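Side-chain contacts in methylmalonyl-CoA carboxyltransferase 12S subunit (Propionibacterium freudenreichii, PDB 1ON3), which transfers the carboxyl group of methylmalonyl-CoA to the biotin of the 1.3S subunit, as the hexameric core of the transcarboxylase complex: residues G176-A179 and G180-Y184; H199-I202 and T203-V207; E214-A218 and D219-G223. All blocks are in the same frame, centred on the assembly; numbering follows the deposited sequence.

Contact 1. Residues G176-A179 and G180-Y184; sequences GPCA and GGASY. With MCA (methylmalonyl-coenzyme A), chain T.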
loop_
_atom_site.group_PDB
_atom_site.type_symbol
_atom_site.label_atom_id
_atom_site.label_comp_id
_atom_site.label_asym_id
_atom_site.label_seq_id
_atom_site.Cartn_x
_atom_site.Cartn_y
_atom_site.Cartn_z
ATOM N N GLY E 176 -41.054 11.496 -15.057
ATOM C CA GLY E 176 -42.364 10.878 -15.084
ATOM C C GLY E 176 -42.616 10.386 -13.677
ATOM O O GLY E 176 -42.037 10.925 -12.720
ATOM N N PRO E 177 -43.475 9.370 -13.499
ATOM C CA PRO E 177 -43.721 8.880 -12.145
ATOM C C PRO E 177 -42.490 8.154 -11.615
ATOM O O PRO E 177 -41.627 7.715 -12.380
ATOM C CB PRO E 177 -44.881 7.897 -12.328
ATOM C CG PRO E 177 -45.579 8.399 -13.534
ATOM C CD PRO E 177 -44.444 8.796 -14.445
ATOM N N CYS E 178 -42.439 8.040 -10.297
ATOM C CA CYS E 178 -41.396 7.331 -9.563
ATOM C C CYS E 178 -42.166 6.949 -8.312
ATOM O O CYS E 178 -42.003 7.537 -7.236
ATOM C CB CYS E 178 -40.221 8.248 -9.218
ATOM S SG CYS E 178 -38.772 7.306 -8.613
ATOM N N ALA E 179 -43.034 5.956 -8.476
ATOM C CA ALA E 179 -43.911 5.504 -7.401
ATOM C C ALA E 179 -43.357 4.443 -6.470
ATOM O O ALA E 179 -43.140 3.293 -6.879
ATOM C CB ALA E 179 -45.229 5.020 -8.001
ATOM N N GLY E 180 -43.149 4.826 -5.215
ATOM C CA GLY E 180 -42.661 3.889 -4.228
ATOM C C GLY E 180 -41.170 3.869 -3.936
ATOM O O GLY E 180 -40.448 4.837 -4.177
ATOM N N GLY E 181 -40.723 2.738 -3.403
ATOM C CA GLY E 181 -39.325 2.556 -3.054
ATOM C C GLY E 181 -38.347 2.829 -4.177
ATOM O O GLY E 181 -37.171 3.047 -3.914
ATOM N N ALA E 182 -38.815 2.804 -5.423
ATOM C CA ALA E 182 -37.945 3.099 -6.563
ATOM C C ALA E 182 -37.220 4.423 -6.284
ATOM O O ALA E 182 -36.078 4.626 -6.698
ATOM C CB ALA E 182 -38.773 3.230 -7.832
ATOM N N SER E 183 -37.908 5.315 -5.571
ATOM C CA SER E 183 -37.385 6.634 -5.214
ATOM C C SER E 183 -36.052 6.622 -4.456
ATOM O O SER E 183 -35.314 7.601 -4.492
ATOM C CB SER E 183 -38.426 7.394 -4.380
ATOM O OG SER E 183 -39.633 7.566 -5.107
ATOM N N TYR E 184 -35.733 5.530 -3.772
ATOM C CA TYR E 184 -34.475 5.478 -3.032
ATOM C C TYR E 184 -33.232 5.460 -3.934
ATOM O O TYR E 184 -32.158 5.881 -3.513
ATOM C CB TYR E 184 -34.478 4.287 -2.072
ATOM C CG TYR E 184 -35.439 4.460 -0.912
ATOM C CD1 TYR E 184 -36.420 3.500 -0.639
ATOM C CD2 TYR E 184 -35.375 5.593 -0.088
ATOM C CE1 TYR E 184 -37.320 3.668 0.429
ATOM C CE2 TYR E 184 -36.260 5.770 0.971
ATOM C CZ TYR E 184 -37.238 4.798 1.225
ATOM O OH TYR E 184 -38.139 4.973 2.268
HETATM C C8 MCA T . -47.807 0.855 -13.505
HETATM N N9 MCA T . -48.110 -0.272 -14.274
HETATM C C4 MCA T . -47.538 -1.326 -13.579
HETATM C C5 MCA T . -46.931 -0.744 -12.442
HETATM N N7 MCA T . -47.115 0.627 -12.417
HETATM N N3 MCA T . -47.541 -2.681 -13.909
HETATM C C2 MCA T . -46.868 -3.447 -12.981
HETATM N N1 MCA T . -46.241 -2.994 -11.844
HETATM C C6 MCA T . -46.249 -1.634 -11.539
HETATM N N6 MCA T . -45.623 -1.238 -10.426
HETATM C "C1'" MCA T . -48.790 -0.423 -15.444
HETATM C "C2'" MCA T . -50.274 -0.132 -15.202
HETATM O "O2'" MCA T . -50.949 -1.271 -14.746
HETATM C "C3'" MCA T . -50.697 0.401 -16.549
HETATM O "O3'" MCA T . -51.086 -0.678 -17.381
HETATM C "C4'" MCA T . -49.474 1.150 -17.110
HETATM O "O4'" MCA T . -48.333 0.551 -16.385
HETATM C "C5'" MCA T . -49.366 2.704 -16.837
HETATM O "O5'" MCA T . -50.321 3.022 -16.173
HETATM P P1 MCA T . -51.426 3.817 -15.904
HETATM O O11 MCA T . -52.146 3.446 -14.801
HETATM O O12 MCA T . -51.960 3.611 -17.112
HETATM O O6 MCA T . -51.071 5.376 -15.546
HETATM P P2 MCA T . -50.855 6.615 -15.108
HETATM O O21 MCA T . -52.234 6.715 -15.017
HETATM O O22 MCA T . -49.976 7.482 -15.783
HETATM O O7 MCA T . -50.342 6.387 -13.607
HETATM C CPB MCA T . -49.359 5.766 -13.308
HETATM C CPA MCA T . -48.844 5.464 -11.912
HETATM C CP7 MCA T . -49.780 4.257 -11.675
HETATM C CP9 MCA T . -48.894 6.687 -10.964
HETATM C CP8 MCA T . -47.361 5.039 -12.047
HETATM O OP3 MCA T . -49.643 3.340 -12.502
HETATM C CP6 MCA T . -49.746 3.518 -10.464
HETATM O OP2 MCA T . -49.898 4.167 -9.365
HETATM N NP2 MCA T . -49.503 2.061 -10.493
HETATM C CP5 MCA T . -48.825 1.564 -9.343
HETATM C CP4 MCA T . -47.882 1.888 -8.317
HETATM C CP3 MCA T . -47.300 0.963 -7.360
HETATM O OP1 MCA T . -48.344 0.329 -6.768
HETATM N NP1 MCA T . -45.951 0.597 -6.908
HETATM C CP2 MCA T . -45.993 -0.432 -5.907
HETATM C CP1 MCA T . -44.602 -0.837 -5.664
HETATM P P3 MCA T . -51.781 -0.978 -18.844
HETATM O O31 MCA T . -53.060 -0.416 -18.300
HETATM O O32 MCA T . -51.840 -2.467 -19.022
HETATM O O33 MCA T . -51.333 -0.204 -20.057
HETATM S S MCA T . -44.373 -1.935 -4.621
HETATM C CS1 MCA T . -42.824 -1.623 -5.047
HETATM O OS1 MCA T . -42.264 -0.839 -5.863
HETATM C CS2 MCA T . -42.074 -1.401 -3.882
HETATM C CS3 MCA T . -41.043 -2.205 -3.669
HETATM C CS4 MCA T . -42.040 -0.352 -2.732
HETATM O OS4 MCA T . -41.587 -0.622 -1.618
HETATM O OS5 MCA T . -42.500 0.744 -3.021
HETATM O O HOH W 1 -41.247 1.592 -6.261
#
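Cys178 and Ser183 meet where the short strand 177-179 runs into the turn before helix 184-188. The thiol is anti to the Cys178 backbone N (chi1 -168°), which swings SG across to the turn. There SG lies 3.6 Å from Ser183 OG. On the same turn, Ala182 CB gives Cys178 SG an apolar neighbour at 4.2 Å. The Ser183 hydroxyl lies beside its backbone N and is used inside the turn. Its OG donates to Gly180 O at 3.0 Å, in the plane of that carbonyl. Cys178 O is near, but the angle is too poor for a bond. Met200 of strand 199-201 touches both Cys178 and Ser183, and Ile385 of the second subunit packs on Ser183.

The polar contacts to the ligand come from the backbone and a water. At the Gly180 backbone angles (phi 97°) a CB would run into Ala179 O, so the position calls for glycine. Gly181 N donates to the carboxylate oxygen OS5 of methylmalonyl-CoA at 2.7 Å, almost straight at 177°. A water accepts from Ala182 N at 2.8 Å. It donates to Ala179 O at 2.6 Å and to the thioester oxygen OS1 at 2.7 Å. Gly413 N of the second subunit also binds this ligand. Pro177 CB lies against the pantetheine methyl CP8 at 3.8 Å.

The turn's position is reminiscent of the crotonase-type oxyanion hole. Its direct N-H bond, from Gly181 in the 3-10 turn, probably helps hold the negative carboxylate, while OS1 is served by the water to which Ala182 N donates.

Contact 2. Residues H199-I202 and T203-V207; sequences HMFI and TGPQV. With DXX (methylmalonic acid), chain U.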
loop_
_atom_site.group_PDB
_atom_site.type_symbol
_atom_site.label_atom_id
_atom_site.label_comp_id
_atom_site.label_asym_id
_atom_site.label_seq_id
_atom_site.Cartn_x
_atom_site.Cartn_y
_atom_site.Cartn_z
ATOM N N HIS E 199 -43.421 12.999 -10.720
ATOM C CA HIS E 199 -43.920 12.843 -9.361
ATOM C C HIS E 199 -43.099 11.746 -8.698
ATOM O O HIS E 199 -42.700 10.769 -9.338
ATOM C CB HIS E 199 -45.417 12.506 -9.345
ATOM C CG HIS E 199 -46.276 13.599 -9.902
ATOM N ND1 HIS E 199 -46.580 13.695 -11.243
ATOM C CD2 HIS E 199 -46.813 14.697 -9.316
ATOM C CE1 HIS E 199 -47.261 14.807 -11.462
ATOM N NE2 HIS E 199 -47.415 15.434 -10.308
ATOM N N MET E 200 -42.830 11.922 -7.414
ATOM C CA MET E 200 -42.027 10.969 -6.668
ATOM C C MET E 200 -42.558 10.891 -5.238
ATOM O O MET E 200 -42.907 11.907 -4.648
ATOM C CB MET E 200 -40.568 11.456 -6.675
ATOM C CG MET E 200 -39.585 10.621 -5.892
ATOM S SD MET E 200 -37.875 11.033 -6.385
ATOM C CE MET E 200 -37.617 12.615 -5.541
ATOM N N PHE E 201 -42.636 9.683 -4.691
ATOM C CA PHE E 201 -43.110 9.504 -3.321
ATOM C C PHE E 201 -42.938 8.060 -2.870
ATOM O O PHE E 201 -42.865 7.142 -3.696
ATOM C CB PHE E 201 -44.578 9.940 -3.189
ATOM C CG PHE E 201 -45.463 9.478 -4.312
ATOM C CD1 PHE E 201 -45.704 8.119 -4.520
ATOM C CD2 PHE E 201 -46.055 10.404 -5.168
ATOM C CE1 PHE E 201 -46.526 7.691 -5.567
ATOM C CE2 PHE E 201 -46.876 9.991 -6.216
ATOM C CZ PHE E 201 -47.113 8.632 -6.419
ATOM N N ILE E 202 -42.827 7.865 -1.564
ATOM C CA ILE E 202 -42.664 6.518 -1.032
ATOM C C ILE E 202 -44.049 5.887 -0.959
ATOM O O ILE E 202 -44.232 4.736 -1.341
ATOM C CB ILE E 202 -42.014 6.536 0.371
ATOM C CG1 ILE E 202 -40.529 6.919 0.246
ATOM C CG2 ILE E 202 -42.147 5.168 1.030
ATOM C CD1 ILE E 202 -39.785 6.142 -0.861
ATOM N N THR E 203 -45.020 6.657 -0.472
ATOM C CA THR E 203 -46.396 6.179 -0.377
ATOM C C THR E 203 -47.312 7.093 -1.198
ATOM O O THR E 203 -47.253 8.322 -1.080
ATOM C CB THR E 203 -46.871 6.146 1.084
ATOM O OG1 THR E 203 -45.922 5.416 1.869
ATOM C CG2 THR E 203 -48.232 5.458 1.192
ATOM N N GLY E 204 -48.158 6.486 -2.025
ATOM C CA GLY E 204 -49.057 7.255 -2.864
ATOM C C GLY E 204 -50.163 7.968 -2.110
ATOM O O GLY E 204 -50.442 7.634 -0.961
ATOM N N PRO E 205 -50.808 8.967 -2.738
ATOM C CA PRO E 205 -51.895 9.735 -2.125
ATOM C C PRO E 205 -53.075 8.845 -1.745
ATOM O O PRO E 205 -53.649 8.993 -0.666
ATOM C CB PRO E 205 -52.271 10.740 -3.211
ATOM C CG PRO E 205 -51.000 10.912 -3.984
ATOM C CD PRO E 205 -50.488 9.494 -4.076
ATOM N N GLN E 206 -53.439 7.926 -2.634
ATOM C CA GLN E 206 -54.556 7.031 -2.360
ATOM C C GLN E 206 -54.280 6.265 -1.073
ATOM O O GLN E 206 -55.087 6.281 -0.149
ATOM C CB GLN E 206 -54.767 6.043 -3.516
ATOM C CG GLN E 206 -55.230 6.662 -4.839
ATOM C CD GLN E 206 -54.214 7.624 -5.437
ATOM O OE1 GLN E 206 -53.022 7.318 -5.511
ATOM N NE2 GLN E 206 -54.686 8.786 -5.877
ATOM N N VAL E 207 -53.128 5.603 -1.014
ATOM C CA VAL E 207 -52.769 4.835 0.165
ATOM C C VAL E 207 -52.747 5.714 1.411
ATOM O O VAL E 207 -53.221 5.302 2.471
ATOM C CB VAL E 207 -51.402 4.139 -0.016
ATOM C CG1 VAL E 207 -51.017 3.398 1.252
ATOM C CG2 VAL E 207 -51.465 3.176 -1.191
HETATM C C1 DXX U . -47.330 1.147 -1.503
HETATM O O1 DXX U . -47.761 0.059 -2.110
HETATM C CA DXX U . -46.719 1.956 -2.180
HETATM C CB DXX U . -45.370 1.660 -1.971
HETATM C C DXX U . -47.143 3.029 -3.035
HETATM O O DXX U . -48.118 3.644 -2.553
HETATM O O2 DXX U . -46.603 3.322 -4.118
#
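Gly204 N donates to oxygen O of the bound methylmalonic acid at 2.9 Å, with an N-H...O angle of 167°. Ile202, Thr203 and Val207 line the same small ligand. Val207 CG2, the branch beside its backbone N, lies 3.6 Å from the same ligand oxygen. On the other segment, Ile202 O comes within 3.3 Å of the ligand methyl CB.

Phe201 makes the main side-chain contact. Its CG is wedged between the backbone N and the carbonyl carbon (chi1 44°), and this turns the ring back towards the chain that follows. Gly204 CA meets the ring as an off-centre CH-pi contact, 4.1 Å from the Phe201 centroid and 29° off the ring normal. Pro205 CD lies over one face, near the rim, at 4.2 Å from Phe201 CZ. The proline and the phenylalanine side chains cross at about a right angle.

The contact is a strand-to-helix turn of the crotonase-like carboxyltransferase fold. The short, weakly bonded strand about 199-201 leads into the turn, and Gly204 takes the N-cap position of helix 205-212. Leu221 of helix 218-222 packs on both Phe201 and Pro205.

Ile202 and Thr203 are also set at about a right angle. Ile202 CG2 passes Thr203 OG1 at 3.9 Å. The Thr203 hydroxyl lies beside its own backbone N, and its methyl CG2 is on the ligand side. Thr203 N and Thr203 O are buried with no polar partner in the model. Ile202 N donates to Glu380 OE2 of the second subunit, and Pro375 of that subunit packs on Thr203.

Contact 3. Residues E214-A218 and D219-G223; sequences EDVTA and DELGG
Thr217 and Glu220 cross obliquely at the first turn of helix 218-222, and each side chain bonds to the backbone of the other. Thr217 OG1 is placed between its backbone N and carbonyl carbon (chi1 58°). There it accepts from Glu220 N at 3.0 Å, with an angle of 156° at the hydrogen. In return, Glu220 reaches to the start of the helix. Its CG lies beside its own backbone N, and the chain, extended beyond CG, carries OE1 to Thr217 N. OE1 accepts from Thr217 N at 3.0 Å, using the lone pair turned away from OE2. The Glu220 CG methylene passes close to the threonine hydroxyl, at 2.9 Å from Thr217 OG1.

Val216 runs alongside Glu220 in the opposite direction. Its CG2 methyl rests against Glu220 CB, at 3.3 Å. The same valine crosses Leu221 at about a right angle, with Val216 CG2 at 3.9 Å from Leu221 CB. The Leu221 side chain packs on Pro205 and Ile208 of helix 205-212 and on Phe201.

The i to i+4 helical bonds begin here. Leu221 N donates to Thr217 O at 2.8 Å, and Gly222 N to Ala218 O at 2.7 Å. Asp219 turns its carboxylate to another partner, since OD1 is bonded to His199 NE2. The second subunit reaches this turn too: Tyr381 OH of that subunit is hydrogen-bonded to Glu220 O, and its Val377 packs on Val216.

With Thr217 as N-cap, Val216 is the residue before the cap and Leu221 the fourth residue of the helix. Their apolar contact is a hydrophobic staple. It sits beside the reciprocal Thr217 and Glu220 bonds, which form a capping box, and the two together mark a helix N-terminus.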
loop_
_atom_site.group_PDB
_atom_site.type_symbol
_atom_site.label_atom_id
_atom_site.label_comp_id
_atom_site.label_asym_id
_atom_site.label_seq_id
_atom_site.Cartn_x
_atom_site.Cartn_y
_atom_site.Cartn_z
ATOM N N GLU E 214 -55.681 11.579 5.181
ATOM C CA GLU E 214 -55.198 12.842 4.633
ATOM C C GLU E 214 -55.523 12.966 3.155
ATOM O O GLU E 214 -55.379 12.008 2.386
ATOM C CB GLU E 214 -53.683 12.970 4.839
ATOM C CG GLU E 214 -53.292 13.514 6.194
ATOM C CD GLU E 214 -51.884 13.114 6.606
ATOM O OE1 GLU E 214 -51.339 13.762 7.520
ATOM O OE2 GLU E 214 -51.332 12.147 6.034
ATOM N N ASP E 215 -55.979 14.153 2.766
ATOM C CA ASP E 215 -56.313 14.429 1.375
ATOM C C ASP E 215 -55.211 15.271 0.758
ATOM O O ASP E 215 -54.846 16.322 1.283
ATOM C CB ASP E 215 -57.646 15.179 1.256
ATOM C CG ASP E 215 -58.841 14.294 1.540
ATOM O OD1 ASP E 215 -59.192 14.126 2.727
ATOM O OD2 ASP E 215 -59.422 13.757 0.572
ATOM N N VAL E 216 -54.686 14.800 -0.363
ATOM C CA VAL E 216 -53.623 15.508 -1.046
ATOM C C VAL E 216 -53.534 14.954 -2.460
ATOM O O VAL E 216 -53.873 13.797 -2.705
ATOM C CB VAL E 216 -52.276 15.315 -0.292
ATOM C CG1 VAL E 216 -51.843 13.850 -0.353
ATOM C CG2 VAL E 216 -51.209 16.226 -0.867
ATOM N N THR E 217 -53.105 15.788 -3.395
ATOM C CA THR E 217 -52.962 15.364 -4.780
ATOM C C THR E 217 -51.528 14.885 -4.987
ATOM O O THR E 217 -50.656 15.149 -4.158
ATOM C CB THR E 217 -53.248 16.529 -5.746
ATOM O OG1 THR E 217 -52.355 17.615 -5.462
ATOM C CG2 THR E 217 -54.692 17.010 -5.595
ATOM N N ALA E 218 -51.279 14.170 -6.076
ATOM C CA ALA E 218 -49.929 13.696 -6.344
ATOM C C ALA E 218 -49.021 14.919 -6.468
ATOM O O ALA E 218 -47.873 14.913 -6.018
ATOM C CB ALA E 218 -49.902 12.887 -7.629
ATOM N N ASP E 219 -49.558 15.978 -7.063
ATOM C CA ASP E 219 -48.799 17.199 -7.263
ATOM C C ASP E 219 -48.437 17.878 -5.947
ATOM O O ASP E 219 -47.309 18.327 -5.763
ATOM C CB ASP E 219 -49.587 18.159 -8.153
ATOM C CG ASP E 219 -48.723 18.783 -9.234
ATOM O OD1 ASP E 219 -48.176 18.027 -10.067
ATOM O OD2 ASP E 219 -48.590 20.024 -9.246
ATOM N N GLU E 220 -49.394 17.955 -5.030
ATOM C CA GLU E 220 -49.134 18.574 -3.740
ATOM C C GLU E 220 -48.198 17.684 -2.939
ATOM O O GLU E 220 -47.302 18.160 -2.244
ATOM C CB GLU E 220 -50.422 18.732 -2.940
ATOM C CG GLU E 220 -51.483 19.613 -3.547
ATOM C CD GLU E 220 -52.725 19.655 -2.676
ATOM O OE1 GLU E 220 -53.289 18.575 -2.401
ATOM O OE2 GLU E 220 -53.133 20.762 -2.260
ATOM N N LEU E 221 -48.417 16.380 -3.049
ATOM C CA LEU E 221 -47.625 15.405 -2.308
ATOM C C LEU E 221 -46.185 15.221 -2.778
ATOM O O LEU E 221 -45.247 15.317 -1.980
ATOM C CB LEU E 221 -48.328 14.047 -2.337
ATOM C CG LEU E 221 -47.608 12.912 -1.605
ATOM C CD1 LEU E 221 -47.624 13.163 -0.111
ATOM C CD2 LEU E 221 -48.284 11.598 -1.928
ATOM N N GLY E 222 -46.007 14.946 -4.062
ATOM C CA GLY E 222 -44.667 14.699 -4.560
ATOM C C GLY E 222 -44.273 15.334 -5.872
ATOM O O GLY E 222 -43.485 14.750 -6.629
ATOM N N GLY E 223 -44.823 16.510 -6.154
ATOM C CA GLY E 223 -44.461 17.214 -7.373
ATOM C C GLY E 223 -43.079 17.834 -7.183
ATOM O O GLY E 223 -42.603 17.939 -6.055
#

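The three contacts follow one another along the chain, all in the N-terminal carboxyltransferase half and on the same side of the chain's centre. Contacts 1 and 2, with centres about 9 Å apart, share the small parallel sheet of strands 177-179 and 199-201. Centre to centre, contact 3 lies about 8 Å from contact 2 and about 14 Å from contact 1, which it does not touch. Contact 2 is the middle piece. Probable hydrogen bonds join its Met200 N to Gly222 O, and its His199 side chain to Asp219. Contact 3 packs on contact 2 through helix 218-222. All three touch the second subunit, whose Gly413 also binds methylmalonyl-CoA, so the ligand site lies at the subunit interface.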